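Local coordinates for MdcE (Pseudomonas aeruginosa, PDB 5VIP), which probably acts as the gamma subunit of a biotin-independent malonate decarboxylase, working with a partner subunit on malonyl-S-ACP, at residues A22-A27 / T231-S236; G77-L82 / S158-A163; W85-A90 / L162-Q167; D136-A141 / H146-L151; M184-A189 / M210-D215. All blocks are in the same frame, centred on the assembly; numbering follows the deposited sequence.

In the fold
Contacts 2, 3 and 4 form one buried cluster: the centres of contacts 2 and 3 lie about 8 Å apart, and so do those of contacts 3 and 4. Contacts 2 and 3 share Leu-162 and Ala-163 and use the same two helices, while His-164 ND1 of contact 3 lies 3.0 Å from Tyr-138 OH of contact 4, a probable hydrogen bond. Contact 1, near the surface, closes a loop of the chain inside which the other four are nested; its centre is about 23 Å from that of contact 4, across the centre of the chain. Contact 5 is the other outlying one, about 25 Å from contact 4 between centres.

Contact 1 (A22-A27 / T231-S236); sequences ASRGLA and TVEVPS
Arg-24 carries one face of its guanidinium over the isopropyl group of Val-232, with CG2 3.4 Å from NH1, near the rim of the flat group and not over its middle. The other methyl of the valine, CG1, lies 3.7 Å from NH2, so both branches are used. At the edge of the same guanidinium stands the carboxylate of Glu-233. The shortest link of the salt bridge runs from Arg-24 NH2 to Glu-233 OE2 at 2.9 Å, on the syn side but 30° out of the carboxylate plane. NE makes two weak bonds, one to each carboxylate oxygen. The planes of the two groups are 65° apart, which rules out a flat, two-pronged pairing and agrees with the far from straight N-H...O angles (136° at NH2). Arg-24 reaches this place with an extended chain from CG to NE, whereas Glu-233 folds back at chi2 to bring its end against the arginine. One turn later along the helix, Ala-27 CB packs 3.2 Å from the backbone O of Glu-233, a tight approach where the two backbones run close. Ser-23 caps the helix, its OG accepting from Leu-26 N at 3.2 Å. Beyond the two segments, Arg-24 NH1 has a stronger partner in Asp-176 and also bonds Val-153 O, so Glu-233 shares the positive charge with a second acid. The contact joins the start of helix 24-33 to the loop between strand 225-227 and helix 237-254: Pro-235 lies on Trp-28 and Ala-31 of the first helix, and Gly-25 N bonds Asp-112 in strand 106-113.

Contact 2 (G77-L82 / S158-A163); sequences GEVGLL and SGAFLA
Val-79 meets helix 158-163 through both methyls, and apolar touching is the whole of the interaction across the two segments. The closer approach is CG2 to Ala-160 CB at 3.5 Å, with Val-79 CB itself only 3.8 Å from the same methyl. CG1 reaches Ala-163 CB less closely, at 4.4 Å. Ala-160 and Ala-163 are three residues apart and thus on neighbouring turns of one helix face, which lets a single branched side chain straddle them. Its torsion explains the split: with CG1 opposite the backbone N (chi1 173°), CG2 falls opposite the carbonyl carbon, and one branch is left for each alanine. Ala-160, with only a methyl, lets its CA come to 5.3 Å from Val-79 CA.

No hydrogen bond crosses between the segments. Within the helix, Ala-163 N bonds Gly-159 O at 3.0 Å. Gln-116 OE1 bonds both Ser-158 OG and Gly-159 N, tying the start of helix 158-163 to the turn after strand 106-113, and Val-79 pairs by its backbone with Ser-115 and Ala-117 of that turn.

Val-113 of strand 106-113 and Leu-131 of helix 127-143 close round the valine. Strand 148-152, strand 155-157 and helix 158-163 follow one another as a beta-beta-alpha unit, the repeated unit of the crotonase fold, to which this carboxyltransferase-like subunit probably belongs.

Contact 3 (W85-A90 / L162-Q167); sequences WGLAAA and LAHGYQ
Leu-87 packs its forked end against His-164, and the close part of the contact is confined to that pair. CD1 lies 3.8 Å from His-164 CB and equally far from ND1, while CD2 comes to 4.0 Å from ND1. The two side chains cross at about a right angle, so the leucine methyls press on the beta carbon and the near side of the ring instead of lying along it. With CG opposite the backbone N (chi1 180°), the imidazole extends away from its own backbone N. The ring is pinned from elsewhere: NE2 bonds Ile-110 O of strand 106-113 and ND1 bonds Tyr-138 OH of helix 127-143.

His-164 is the first residue to leave helical angles after helix 158-163, and Leu-87 belongs to helix 81-97. The two helices thus meet beside strands 56-63 and 106-113 of the main sheet, an arrangement consistent with a crotonase-like core; Leu-61 and Val-63 of strand 56-63 also touch Leu-87.

Contact thins out toward Ala-163. Leu-87 CD1 remains 4.2 Å from Ala-163 O, and the alanine methyl stays farther off still. CA atoms of Leu-87 and His-164 are 7.9 Å apart, a gap the leucine side chain spans. The looser flanks turn to other partners: Trp-85 stacks on an aromatic side chain of the other protein chain, and Gln-167 NE2 bonds that chain's backbone.

Contact 4 (D136-A141 / H146-L151); sequences DAYARA and HPLIGL
Ala-141 and His-146 bring the backbones together, their CA atoms 5.4 Å apart, and the segments diverge from there to 7.9 Å between the CA atoms of Tyr-138 and Leu-148. The close end is tied by His-146 N, which gives its hydrogen to Ala-141 O at 2.9 Å with an N-H...O angle of 152°. That carbonyl oxygen also lies at the edge of the His-146 ring, in its plane, 3.5 Å from CD2, so the imidazole lies beside the last turns of the helix. Leu-148 fills the wider end. Its CG stands opposite the carbonyl carbon (chi1 -84°), which directs the side chain to the helix, where CD2 lies 3.4 Å from Tyr-138 O and 3.7 Å from Tyr-138 CD1. The other branch, Leu-148 CD1, reaches Ala-141 CB at 4.3 Å. On the helix side facing elsewhere, a salt bridge runs from Arg-140 NE to Asp-136 OD2 at 2.8 Å, one turn back; NH2 of Arg-140 also pairs with Asp-92 of helix 81-97. His-146 ND1 has its partner in Arg-105 O. The turn joins helix 127-143 to strand 148-152, completing a beta-alpha-beta crossover from strand 106-113, its parallel neighbour in the main sheet, whose Leu-107 touches both Ala-141 and Leu-148.

Contact 5 (M184-A189 / M210-D215); sequences MGKAAA and MAYDID
The backbones of the two segments stay apart, with CA atoms of Lys-186 and Tyr-212 8.2 Å distant and those of Ala-189 and Met-210 10.0 Å, so the contact is made by the long phenol of Tyr-212 reaching across to the start of helix 186-192. Its hydroxyl donates to the backbone O of Met-184 (a selenomethionine) at 2.8 Å, approaching from above the carbonyl plane, 44° out of it. Ala-189 CB lies 3.5 Å from Tyr-212 OH. Lys-186 covers one face of the ring: CG stands 3.5 Å from the centroid and 9° off the normal, a CH-pi contact over the centre. The extended lysine chain runs antiparallel to the tyrosine, from CG over the ring toward its CB end, where CE lies 3.6 Å from Tyr-212 CG. His-182 also stacks with the tyrosine ring. The bond at the hydroxyl and the CH-pi contact on the face restrict the ring's position and rotation, together with the stack on His-182. The lysine's ammonium probably makes the CE hydrogens more positive, which suits their place near Tyr-212 CG.

Contact 1 (A22-A27 / T231-S236)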
# COMPACT_ATOMS: atom_id res chain seq x y z
N ALA A 22 17.82 -15.20 13.68
CA ALA A 22 16.51 -14.67 14.05
C ALA A 22 15.54 -14.74 12.86
O ALA A 22 14.36 -15.02 13.03
CB ALA A 22 16.62 -13.24 14.56
N SER A 23 16.06 -14.50 11.66
CA SER A 23 15.27 -14.61 10.44
C SER A 23 16.18 -14.59 9.23
O SER A 23 17.33 -14.15 9.32
CB SER A 23 14.27 -13.45 10.33
OG SER A 23 14.98 -12.24 10.08
N ARG A 24 15.65 -15.04 8.10
CA ARG A 24 16.36 -14.91 6.82
C ARG A 24 16.69 -13.47 6.46
O ARG A 24 17.74 -13.21 5.88
CB ARG A 24 15.53 -15.51 5.68
CG ARG A 24 15.36 -16.99 5.73
CD ARG A 24 14.87 -17.45 4.39
NE ARG A 24 14.53 -18.86 4.38
CZ ARG A 24 13.90 -19.45 3.37
NH1 ARG A 24 13.54 -18.74 2.31
NH2 ARG A 24 13.63 -20.75 3.43
N GLY A 25 15.79 -12.54 6.78
CA GLY A 25 16.06 -11.14 6.49
C GLY A 25 17.30 -10.65 7.20
O GLY A 25 18.13 -9.94 6.61
N LEU A 26 17.44 -11.03 8.47
CA LEU A 26 18.60 -10.65 9.26
C LEU A 26 19.87 -11.30 8.71
O LEU A 26 20.90 -10.64 8.55
CB LEU A 26 18.40 -11.04 10.72
CG LEU A 26 19.51 -10.63 11.68
CD1 LEU A 26 19.79 -9.13 11.59
CD2 LEU A 26 19.12 -11.03 13.10
N ALA A 27 19.79 -12.59 8.41
CA ALA A 27 20.91 -13.34 7.84
C ALA A 27 21.41 -12.69 6.56
O ALA A 27 22.61 -12.50 6.38
CB ALA A 27 20.49 -14.77 7.57
N THR A 231 22.34 -22.24 -0.07
CA THR A 231 21.95 -22.25 1.33
C THR A 231 21.22 -20.95 1.61
O THR A 231 21.82 -19.92 1.91
CB THR A 231 23.16 -22.39 2.29
OG1 THR A 231 24.14 -21.40 1.97
CG2 THR A 231 23.80 -23.77 2.18
N VAL A 232 19.90 -21.01 1.47
CA VAL A 232 19.06 -19.83 1.57
C VAL A 232 19.06 -19.22 2.98
O VAL A 232 18.92 -18.00 3.13
CB VAL A 232 17.61 -20.19 1.15
CG1 VAL A 232 17.03 -21.23 2.09
CG2 VAL A 232 16.74 -18.95 1.09
N GLU A 233 19.25 -20.04 4.01
CA GLU A 233 19.18 -19.57 5.39
C GLU A 233 20.41 -18.74 5.77
O GLU A 233 20.29 -17.75 6.50
CB GLU A 233 19.02 -20.75 6.35
CG GLU A 233 17.91 -21.72 6.00
CD GLU A 233 16.51 -21.09 6.02
OE1 GLU A 233 16.29 -20.10 6.77
OE2 GLU A 233 15.63 -21.60 5.31
N VAL A 234 21.58 -19.17 5.32
CA VAL A 234 22.79 -18.36 5.41
C VAL A 234 23.54 -18.49 4.11
O VAL A 234 24.10 -19.56 3.81
CB VAL A 234 23.73 -18.78 6.56
CG1 VAL A 234 24.54 -17.58 7.03
CG2 VAL A 234 22.96 -19.39 7.72
N PRO A 235 23.56 -17.42 3.31
CA PRO A 235 24.14 -17.51 1.97
C PRO A 235 25.59 -17.97 1.98
O PRO A 235 26.37 -17.60 2.86
CB PRO A 235 24.04 -16.07 1.44
CG PRO A 235 23.97 -15.24 2.66
CD PRO A 235 23.17 -16.03 3.64
N SER A 236 25.92 -18.79 1.00
CA SER A 236 27.30 -19.18 0.75
C SER A 236 28.01 -18.00 0.10
O SER A 236 27.36 -17.02 -0.27
CB SER A 236 27.35 -20.41 -0.16
OG SER A 236 27.02 -20.05 -1.49

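Contact 2 (G77-L82 / S158-A163)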
# COMPACT_ATOMS: atom_id res chain seq x y z
N GLY A 77 8.74 -10.22 14.11
CA GLY A 77 9.14 -9.81 12.78
C GLY A 77 8.08 -9.06 11.99
O GLY A 77 8.32 -8.67 10.84
N GLU A 78 6.91 -8.86 12.60
CA GLU A 78 5.79 -8.12 11.98
C GLU A 78 6.15 -6.68 11.64
O GLU A 78 6.96 -6.06 12.32
CB GLU A 78 4.57 -8.11 12.91
CG GLU A 78 4.01 -9.49 13.24
CD GLU A 78 4.59 -10.06 14.53
OE1 GLU A 78 5.66 -9.59 14.99
OE2 GLU A 78 3.96 -10.97 15.10
N VAL A 79 5.51 -6.13 10.61
CA VAL A 79 5.61 -4.69 10.39
C VAL A 79 4.50 -4.03 11.20
O VAL A 79 3.33 -4.06 10.82
CB VAL A 79 5.51 -4.33 8.91
CG1 VAL A 79 5.45 -2.82 8.73
CG2 VAL A 79 6.71 -4.90 8.16
N GLY A 80 4.87 -3.46 12.34
CA GLY A 80 3.93 -2.77 13.21
C GLY A 80 4.15 -1.27 13.17
O GLY A 80 4.68 -0.74 12.19
N LEU A 81 3.76 -0.58 14.23
CA LEU A 81 3.78 0.88 14.27
C LEU A 81 5.19 1.45 14.15
O LEU A 81 5.42 2.41 13.39
CB LEU A 81 3.14 1.37 15.57
CG LEU A 81 1.64 1.11 15.65
CD1 LEU A 81 1.19 1.04 17.09
CD2 LEU A 81 0.88 2.21 14.90
N LEU A 82 6.13 0.89 14.89
CA LEU A 82 7.48 1.43 14.91
C LEU A 82 8.19 1.12 13.61
O LEU A 82 9.02 1.89 13.15
CB LEU A 82 8.27 0.88 16.10
CG LEU A 82 7.66 1.26 17.45
CD1 LEU A 82 8.41 0.60 18.59
CD2 LEU A 82 7.66 2.78 17.62
N SER A 158 1.13 -9.46 2.55
CA SER A 158 0.07 -8.51 2.90
C SER A 158 0.55 -7.06 3.05
O SER A 158 1.33 -6.58 2.23
CB SER A 158 -0.60 -8.98 4.21
OG SER A 158 -1.82 -8.31 4.45
N GLY A 159 0.10 -6.39 4.11
CA GLY A 159 0.44 -4.99 4.32
C GLY A 159 1.91 -4.75 4.64
O GLY A 159 2.45 -3.67 4.39
N ALA A 160 2.56 -5.76 5.21
CA ALA A 160 3.98 -5.67 5.49
C ALA A 160 4.76 -5.53 4.19
O ALA A 160 5.68 -4.70 4.10
CB ALA A 160 4.47 -6.89 6.29
N PHE A 161 4.41 -6.32 3.18
CA PHE A 161 5.07 -6.24 1.87
C PHE A 161 4.71 -4.93 1.14
O PHE A 161 5.57 -4.33 0.48
CB PHE A 161 4.69 -7.45 1.00
CG PHE A 161 5.45 -7.53 -0.32
CD1 PHE A 161 6.70 -6.95 -0.47
CD2 PHE A 161 4.89 -8.19 -1.40
CE1 PHE A 161 7.39 -7.02 -1.68
CE2 PHE A 161 5.57 -8.28 -2.62
CZ PHE A 161 6.82 -7.69 -2.75
N LEU A 162 3.47 -4.47 1.26
CA LEU A 162 3.10 -3.18 0.65
C LEU A 162 4.00 -2.07 1.20
O LEU A 162 4.47 -1.19 0.46
CB LEU A 162 1.62 -2.85 0.90
CG LEU A 162 0.62 -3.71 0.12
CD1 LEU A 162 -0.82 -3.44 0.56
CD2 LEU A 162 0.77 -3.46 -1.37
N ALA A 163 4.27 -2.13 2.51
CA ALA A 163 5.05 -1.09 3.19
C ALA A 163 6.54 -1.24 2.94
O ALA A 163 7.28 -0.26 2.93
CB ALA A 163 4.77 -1.12 4.69

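Contact 3 (W85-A90 / L162-Q167)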
# COMPACT_ATOMS: atom_id res chain seq x y z
N TRP A 85 6.66 3.54 10.76
CA TRP A 85 7.16 4.90 10.85
C TRP A 85 8.67 4.92 10.78
O TRP A 85 9.25 5.85 10.24
CB TRP A 85 6.67 5.59 12.13
CG TRP A 85 5.21 5.96 12.11
CD1 TRP A 85 4.24 5.55 12.98
CD2 TRP A 85 4.55 6.84 11.17
NE1 TRP A 85 3.03 6.12 12.65
CE2 TRP A 85 3.19 6.91 11.54
CE3 TRP A 85 4.98 7.56 10.05
CZ2 TRP A 85 2.26 7.68 10.83
CZ3 TRP A 85 4.05 8.34 9.35
CH2 TRP A 85 2.71 8.38 9.74
N GLY A 86 9.32 3.88 11.31
CA GLY A 86 10.77 3.78 11.25
C GLY A 86 11.32 3.70 9.83
O GLY A 86 12.32 4.35 9.50
N LEU A 87 10.67 2.90 8.99
CA LEU A 87 11.03 2.82 7.58
C LEU A 87 10.86 4.16 6.89
O LEU A 87 11.73 4.60 6.13
CB LEU A 87 10.17 1.76 6.86
CG LEU A 87 10.60 0.31 7.07
CD1 LEU A 87 9.58 -0.64 6.45
CD2 LEU A 87 11.98 0.09 6.47
N ALA A 88 9.73 4.81 7.14
CA ALA A 88 9.44 6.11 6.56
C ALA A 88 10.57 7.09 6.89
O ALA A 88 11.08 7.80 6.02
CB ALA A 88 8.10 6.65 7.09
N ALA A 89 10.96 7.10 8.16
CA ALA A 89 12.01 7.99 8.64
C ALA A 89 13.36 7.68 7.99
O ALA A 89 14.06 8.60 7.55
CB ALA A 89 12.11 7.91 10.17
N ALA A 90 13.72 6.40 7.92
CA ALA A 90 15.01 6.00 7.34
C ALA A 90 15.06 6.27 5.84
O ALA A 90 16.09 6.69 5.31
CB ALA A 90 15.29 4.51 7.62
N LEU A 162 3.47 -4.47 1.26
CA LEU A 162 3.10 -3.18 0.65
C LEU A 162 4.00 -2.07 1.20
O LEU A 162 4.47 -1.19 0.46
CB LEU A 162 1.62 -2.85 0.90
CG LEU A 162 0.62 -3.71 0.12
CD1 LEU A 162 -0.82 -3.44 0.56
CD2 LEU A 162 0.77 -3.46 -1.37
N ALA A 163 4.27 -2.13 2.51
CA ALA A 163 5.05 -1.09 3.19
C ALA A 163 6.54 -1.24 2.94
O ALA A 163 7.28 -0.26 2.93
CB ALA A 163 4.77 -1.12 4.69
N HIS A 164 6.99 -2.48 2.77
CA HIS A 164 8.42 -2.76 2.68
C HIS A 164 8.70 -3.68 1.51
O HIS A 164 8.68 -4.90 1.64
CB HIS A 164 8.90 -3.39 3.99
CG HIS A 164 10.36 -3.72 4.00
ND1 HIS A 164 11.34 -2.76 3.79
CD2 HIS A 164 11.01 -4.89 4.20
CE1 HIS A 164 12.53 -3.33 3.86
NE2 HIS A 164 12.36 -4.62 4.11
N GLY A 165 8.92 -3.08 0.35
CA GLY A 165 9.27 -3.82 -0.84
C GLY A 165 8.42 -3.55 -2.06
O GLY A 165 8.96 -3.51 -3.15
N TYR A 166 7.11 -3.38 -1.92
CA TYR A 166 6.27 -3.46 -3.11
C TYR A 166 6.29 -2.16 -3.95
O TYR A 166 5.73 -2.12 -5.04
CB TYR A 166 4.82 -3.78 -2.77
CG TYR A 166 4.22 -4.89 -3.62
CD1 TYR A 166 3.26 -5.75 -3.09
CD2 TYR A 166 4.71 -5.16 -4.90
CE1 TYR A 166 2.73 -6.78 -3.86
CE2 TYR A 166 4.20 -6.21 -5.65
CZ TYR A 166 3.20 -7.00 -5.13
OH TYR A 166 2.69 -8.06 -5.87
N GLN A 167 6.95 -1.11 -3.46
CA GLN A 167 7.10 0.09 -4.29
C GLN A 167 8.36 0.06 -5.17
O GLN A 167 8.70 1.05 -5.80
CB GLN A 167 7.13 1.34 -3.41
CG GLN A 167 5.76 1.76 -2.89
CD GLN A 167 4.76 1.99 -4.02
OE1 GLN A 167 5.01 2.77 -4.93
NE2 GLN A 167 3.61 1.32 -3.95

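Contact 4 (D136-A141 / H146-L151)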
# COMPACT_ATOMS: atom_id res chain seq x y z
N ASP A 136 4.56 5.93 1.31
CA ASP A 136 4.74 7.28 0.78
C ASP A 136 6.24 7.62 0.64
O ASP A 136 6.67 8.15 -0.38
CB ASP A 136 4.03 8.30 1.67
CG ASP A 136 4.03 9.70 1.07
OD1 ASP A 136 3.33 9.91 0.06
OD2 ASP A 136 4.73 10.57 1.61
N ALA A 137 7.03 7.30 1.66
CA ALA A 137 8.46 7.60 1.61
C ALA A 137 9.17 6.82 0.47
O ALA A 137 9.92 7.40 -0.32
CB ALA A 137 9.12 7.29 2.94
N TYR A 138 8.91 5.52 0.39
CA TYR A 138 9.48 4.70 -0.67
C TYR A 138 9.09 5.19 -2.07
O TYR A 138 9.94 5.33 -2.97
CB TYR A 138 9.04 3.24 -0.51
CG TYR A 138 9.93 2.37 0.35
CD1 TYR A 138 11.25 2.11 -0.01
CD2 TYR A 138 9.42 1.73 1.48
CE1 TYR A 138 12.05 1.25 0.75
CE2 TYR A 138 10.21 0.87 2.25
CZ TYR A 138 11.53 0.63 1.87
OH TYR A 138 12.34 -0.23 2.61
N ALA A 139 7.80 5.46 -2.26
CA ALA A 139 7.33 5.95 -3.56
C ALA A 139 7.95 7.31 -3.93
O ALA A 139 8.34 7.53 -5.07
CB ALA A 139 5.78 6.06 -3.56
N ARG A 140 8.00 8.23 -2.97
CA ARG A 140 8.58 9.54 -3.23
C ARG A 140 10.05 9.41 -3.59
O ARG A 140 10.54 10.07 -4.51
CB ARG A 140 8.42 10.46 -2.01
CG ARG A 140 7.02 11.07 -1.89
CD ARG A 140 6.94 12.12 -0.80
NE ARG A 140 7.08 11.55 0.54
CZ ARG A 140 8.12 11.75 1.33
NH1 ARG A 140 9.12 12.53 0.93
NH2 ARG A 140 8.17 11.19 2.53
N ALA A 141 10.75 8.52 -2.89
CA ALA A 141 12.15 8.25 -3.21
C ALA A 141 12.29 7.72 -4.63
O ALA A 141 13.16 8.16 -5.37
CB ALA A 141 12.74 7.26 -2.21
N HIS A 146 15.65 7.74 -6.86
CA HIS A 146 16.37 6.68 -6.16
C HIS A 146 16.00 5.33 -6.76
O HIS A 146 14.82 4.99 -6.86
CB HIS A 146 16.04 6.68 -4.67
CG HIS A 146 16.58 7.87 -3.94
ND1 HIS A 146 17.74 7.84 -3.20
CD2 HIS A 146 16.10 9.14 -3.83
CE1 HIS A 146 17.96 9.03 -2.67
NE2 HIS A 146 16.97 9.83 -3.03
N PRO A 147 17.02 4.55 -7.18
CA PRO A 147 16.67 3.19 -7.59
C PRO A 147 16.23 2.38 -6.38
O PRO A 147 16.95 2.33 -5.38
CB PRO A 147 17.99 2.65 -8.18
CG PRO A 147 18.79 3.89 -8.52
CD PRO A 147 18.42 4.89 -7.47
N LEU A 148 15.04 1.79 -6.46
CA LEU A 148 14.57 0.88 -5.41
C LEU A 148 14.55 -0.53 -5.92
O LEU A 148 13.95 -0.81 -6.97
CB LEU A 148 13.16 1.22 -4.95
CG LEU A 148 12.88 2.28 -3.90
CD1 LEU A 148 13.38 3.63 -4.39
CD2 LEU A 148 11.37 2.30 -3.68
N ILE A 149 15.18 -1.42 -5.17
CA ILE A 149 15.17 -2.84 -5.51
C ILE A 149 14.66 -3.62 -4.32
O ILE A 149 15.15 -3.45 -3.19
CB ILE A 149 16.59 -3.35 -5.90
CG1 ILE A 149 17.12 -2.57 -7.11
CG2 ILE A 149 16.55 -4.82 -6.21
CD1 ILE A 149 18.61 -2.70 -7.33
N GLY A 150 13.68 -4.48 -4.57
CA GLY A 150 13.16 -5.33 -3.52
C GLY A 150 13.73 -6.74 -3.65
O GLY A 150 13.54 -7.39 -4.68
N LEU A 151 14.42 -7.21 -2.61
CA LEU A 151 14.98 -8.56 -2.64
C LEU A 151 14.19 -9.48 -1.72
O LEU A 151 14.23 -9.34 -0.50
CB LEU A 151 16.45 -8.54 -2.24
CG LEU A 151 17.11 -9.92 -2.21
CD1 LEU A 151 17.17 -10.50 -3.62
CD2 LEU A 151 18.50 -9.86 -1.58

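Contact 5 (M184-A189 / M210-D215)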
# COMPACT_ATOMS: atom_id res chain seq x y z
N MSE A 184 -2.78 -12.90 2.37
CA MSE A 184 -3.12 -13.39 3.70
C MSE A 184 -2.41 -14.71 4.01
O MSE A 184 -2.01 -15.44 3.09
CB MSE A 184 -4.63 -13.57 3.84
CG MSE A 184 -5.16 -14.77 3.07
SE MSE A 184 -7.12 -14.72 2.85
CE MSE A 184 -7.20 -13.55 1.28
N GLY A 185 -2.25 -15.00 5.30
CA GLY A 185 -1.62 -16.23 5.74
C GLY A 185 -2.42 -17.47 5.37
O GLY A 185 -3.64 -17.41 5.21
N LYS A 186 -1.72 -18.59 5.20
CA LYS A 186 -2.35 -19.86 4.86
C LYS A 186 -3.39 -20.27 5.91
O LYS A 186 -4.44 -20.82 5.57
CB LYS A 186 -1.29 -20.96 4.70
CG LYS A 186 -0.50 -20.90 3.39
CD LYS A 186 0.58 -21.98 3.32
CE LYS A 186 1.25 -22.03 1.95
NZ LYS A 186 2.36 -23.03 1.87
N ALA A 187 -3.09 -19.97 7.17
CA ALA A 187 -4.03 -20.28 8.24
C ALA A 187 -5.31 -19.48 8.07
O ALA A 187 -6.40 -20.05 8.07
CB ALA A 187 -3.40 -20.00 9.60
N ALA A 188 -5.18 -18.17 7.89
CA ALA A 188 -6.33 -17.28 7.65
C ALA A 188 -7.14 -17.70 6.43
O ALA A 188 -8.38 -17.71 6.48
CB ALA A 188 -5.86 -15.85 7.49
N ALA A 189 -6.47 -18.04 5.34
CA ALA A 189 -7.15 -18.46 4.13
C ALA A 189 -7.93 -19.75 4.37
O ALA A 189 -9.04 -19.91 3.87
CB ALA A 189 -6.17 -18.64 2.98
N MSE A 210 -3.65 -17.21 -6.68
CA MSE A 210 -4.05 -17.63 -5.35
C MSE A 210 -2.96 -18.43 -4.65
O MSE A 210 -2.96 -18.60 -3.43
CB MSE A 210 -5.34 -18.44 -5.44
CG MSE A 210 -5.96 -18.82 -4.12
SE MSE A 210 -7.56 -19.92 -4.45
CE MSE A 210 -7.96 -20.43 -2.62
N ALA A 211 -2.01 -18.92 -5.45
CA ALA A 211 -0.94 -19.77 -4.94
C ALA A 211 0.09 -19.00 -4.13
O ALA A 211 0.31 -17.80 -4.35
CB ALA A 211 -0.27 -20.49 -6.09
N TYR A 212 0.72 -19.69 -3.18
CA TYR A 212 1.71 -19.10 -2.28
C TYR A 212 3.15 -19.22 -2.80
O TYR A 212 4.02 -18.44 -2.41
CB TYR A 212 1.59 -19.75 -0.89
CG TYR A 212 0.40 -19.25 -0.11
CD1 TYR A 212 -0.87 -19.78 -0.33
CD2 TYR A 212 0.53 -18.23 0.83
CE1 TYR A 212 -1.97 -19.32 0.38
CE2 TYR A 212 -0.57 -17.76 1.54
CZ TYR A 212 -1.82 -18.30 1.30
OH TYR A 212 -2.90 -17.83 2.00
N ASP A 213 3.41 -20.19 -3.67
CA ASP A 213 4.77 -20.44 -4.15
C ASP A 213 5.27 -19.37 -5.12
O ASP A 213 4.48 -18.70 -5.79
CB ASP A 213 4.86 -21.80 -4.83
CG ASP A 213 4.17 -21.80 -6.17
OD1 ASP A 213 2.93 -21.90 -6.20
OD2 ASP A 213 4.87 -21.66 -7.20
N ILE A 214 6.59 -19.26 -5.23
CA ILE A 214 7.17 -18.16 -5.98
C ILE A 214 7.14 -18.41 -7.50
O ILE A 214 7.20 -17.47 -8.28
CB ILE A 214 8.62 -17.90 -5.50
CG1 ILE A 214 9.07 -16.50 -5.92
CG2 ILE A 214 9.56 -19.01 -5.95
CD1 ILE A 214 8.25 -15.37 -5.26
N ASP A 215 7.01 -19.67 -7.93
CA ASP A 215 6.86 -19.93 -9.36
C ASP A 215 5.52 -19.39 -9.88
O ASP A 215 5.47 -18.75 -10.93
CB ASP A 215 6.97 -21.43 -9.65
CG ASP A 215 8.41 -21.89 -9.74
OD1 ASP A 215 9.25 -21.09 -10.19
OD2 ASP A 215 8.69 -23.04 -9.35